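Protein DOA1 (Saccharomyces cerevisiae, PDB 3ODT) probably binds ubiquitin through its WD40 beta-propeller domain and so helps to regulate the turnover of F-box proteins. Local coordinates at residues 196-201 / 208-213. Residues are numbered along the deposited sequence; the frame is centred on the assembly and turned at random. Where two conformers were deposited one is given.
Sequences GHFISC and KLVDMH
Phe198 and Val210 form a hydrogen-bonded antiparallel pair at the middle of a beta hairpin, the two middle strands of a four-stranded blade in the WD40 propeller. Phe198 N donates to Val210 O at 3.1 Å, in the carbonyl plane. Val210 N returns a bond to Phe198 O at 2.8 Å, almost in line with the C=O. Ser200 and Lys208 repeat the reciprocal pair of hydrogen bonds, each backbone N donating to the other's O. Beyond the strand end, Met212 N still reaches Gly196 O at 2.9 Å, but from well above the carbonyl plane. Intervening Ile199 and Leu209 direct their backbone bonds away from each other, Ile199 to Ala191 of strand 187-194 and Leu209 to Leu218 and Arg219 of strand 217-222; between them Ile199 CG2 meets Leu209 CD1. On the face of Phe198, Ser200, Lys208 and Val210, Val210 CB sits over the Phe198 ring, 3.8 Å from its centroid, a CH-pi contact. With CG between backbone N and carbonyl carbon (chi1 71°), the ring runs alongside Val210; Phe179 meets it edge-to-face. Cutting the ring back to an alanine here would probably open a gap between Val210, the selenium of Met212 and Phe179, leaving all three without their aromatic neighbour. Among the polar groups, His197 ND1 and Gly196 N both bond to Asp194 OD1, Lys208 NZ to Ile182 O, and Asp211 OD1 to Thr214 N and, weakly, His213 N, whereas Ser200 OG is buried without a partner. At the ring edge, SE of selenomethionine Met212 comes 3.6 Å from Phe198 CD2, a Met-aromatic contact.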
loop_
_atom_site.group_PDB
_atom_site.type_symbol
_atom_site.label_atom_id
_atom_site.label_comp_id
_atom_site.label_asym_id
_atom_site.label_seq_id
_atom_site.Cartn_x
_atom_site.Cartn_y
_atom_site.Cartn_z
ATOM N N GLY A 196 -11.488 16.017 1.901
ATOM C CA GLY A 196 -11.981 16.305 3.239
ATOM C C GLY A 196 -12.023 15.132 4.200
ATOM O O GLY A 196 -12.455 15.295 5.328
ATOM N N HIS A 197 -11.580 13.961 3.762
ATOM C CA HIS A 197 -11.675 12.783 4.589
ATOM C C HIS A 197 -10.577 11.782 4.258
ATOM O O HIS A 197 -10.217 11.602 3.094
ATOM C CB HIS A 197 -13.023 12.092 4.364
ATOM C CG HIS A 197 -14.188 12.989 4.592
ATOM N ND1 HIS A 197 -14.668 13.828 3.618
ATOM C CD2 HIS A 197 -14.955 13.189 5.688
ATOM C CE1 HIS A 197 -15.682 14.525 4.108
ATOM N NE2 HIS A 197 -15.879 14.149 5.356
ATOM N N PHE A 198 -10.073 11.103 5.292
ATOM C CA PHE A 198 -9.157 9.992 5.125
ATOM C C PHE A 198 -9.510 8.856 6.061
ATOM O O PHE A 198 -10.248 9.042 7.024
ATOM C CB PHE A 198 -7.687 10.460 5.292
ATOM C CG PHE A 198 -7.293 10.831 6.703
ATOM C CD1 PHE A 198 -6.904 9.853 7.622
ATOM C CD2 PHE A 198 -7.268 12.159 7.104
ATOM C CE1 PHE A 198 -6.517 10.207 8.927
ATOM C CE2 PHE A 198 -6.900 12.514 8.422
ATOM C CZ PHE A 198 -6.510 11.551 9.322
ATOM N N ILE A 199 -9.002 7.654 5.745
ATOM C CA ILE A 199 -9.022 6.550 6.685
ATOM C C ILE A 199 -7.599 6.223 7.077
ATOM O O ILE A 199 -6.679 6.330 6.266
ATOM C CB ILE A 199 -9.768 5.317 6.170
ATOM C CG1 ILE A 199 -9.171 4.839 4.864
ATOM C CG2 ILE A 199 -11.228 5.682 5.915
ATOM C CD1 ILE A 199 -9.646 3.416 4.493
ATOM N N SER A 200 -7.399 5.834 8.328
ATOM C CA SER A 200 -6.092 5.423 8.802
ATOM C C SER A 200 -6.254 4.094 9.530
ATOM O O SER A 200 -7.344 3.754 9.996
ATOM C CB SER A 200 -5.520 6.448 9.775
ATOM O OG SER A 200 -6.439 6.695 10.816
ATOM N N CYS A 201 -5.166 3.350 9.626
ATOM C CA CYS A 201 -5.132 2.137 10.424
ATOM C C CYS A 201 -3.841 2.064 11.205
ATOM O O CYS A 201 -2.857 2.774 10.895
ATOM C CB CYS A 201 -5.304 0.884 9.543
ATOM S SG CYS A 201 -3.916 0.525 8.457
ATOM N N LYS A 208 -9.951 3.890 11.214
ATOM C CA LYS A 208 -10.802 5.034 11.508
ATOM C C LYS A 208 -10.974 5.958 10.290
ATOM O O LYS A 208 -10.015 6.219 9.544
ATOM C CB LYS A 208 -10.234 5.826 12.690
ATOM C CG LYS A 208 -10.143 5.014 13.943
ATOM C CD LYS A 208 -9.839 5.839 15.192
ATOM C CE LYS A 208 -9.548 4.942 16.361
ATOM N NZ LYS A 208 -9.483 5.675 17.650
ATOM N N LEU A 209 -12.197 6.459 10.120
ATOM C CA LEU A 209 -12.531 7.478 9.136
ATOM C C LEU A 209 -12.479 8.823 9.847
ATOM O O LEU A 209 -13.083 8.991 10.910
ATOM C CB LEU A 209 -13.940 7.209 8.603
ATOM C CG LEU A 209 -14.492 8.280 7.676
ATOM C CD1 LEU A 209 -13.704 8.357 6.373
ATOM C CD2 LEU A 209 -15.932 7.978 7.398
ATOM N N VAL A 210 -11.726 9.760 9.290
ATOM C CA VAL A 210 -11.418 11.020 9.936
ATOM C C VAL A 210 -11.752 12.211 9.025
ATOM O O VAL A 210 -11.473 12.209 7.822
ATOM C CB VAL A 210 -9.895 11.065 10.292
ATOM C CG1 VAL A 210 -9.546 12.341 11.052
ATOM C CG2 VAL A 210 -9.507 9.829 11.129
ATOM N N ASP A 211 -12.340 13.232 9.630
ATOM C CA ASP A 211 -12.602 14.508 8.975
ATOM C C ASP A 211 -11.292 15.311 8.925
ATOM O O ASP A 211 -10.685 15.609 9.936
ATOM C CB ASP A 211 -13.698 15.250 9.747
ATOM C CG ASP A 211 -14.126 16.536 9.091
ATOM O OD1 ASP A 211 -13.271 17.371 8.741
ATOM O OD2 ASP A 211 -15.341 16.737 8.949
HETATM N N MSE A 212 -10.823 15.615 7.735
HETATM C CA MSE A 212 -9.541 16.264 7.635
HETATM C C MSE A 212 -9.524 17.679 8.172
HETATM O O MSE A 212 -8.481 18.166 8.607
HETATM C CB MSE A 212 -9.106 16.340 6.203
HETATM C CG MSE A 212 -7.716 16.814 6.172
HETATM SE SE MSE A 212 -6.723 15.460 5.668
HETATM C CE MSE A 212 -6.873 15.936 4.026
ATOM N N HIS A 213 -10.661 18.348 8.115
ATOM C CA HIS A 213 -10.722 19.724 8.592
ATOM C C HIS A 213 -10.841 19.807 10.119
ATOM O O HIS A 213 -10.162 20.602 10.754
ATOM C CB HIS A 213 -11.884 20.464 7.930
ATOM C CG HIS A 213 -12.114 21.828 8.483
ATOM N ND1 HIS A 213 -11.240 22.874 8.272
ATOM C CD2 HIS A 213 -13.108 22.318 9.257
ATOM C CE1 HIS A 213 -11.693 23.951 8.886
ATOM N NE2 HIS A 213 -12.823 23.639 9.494
#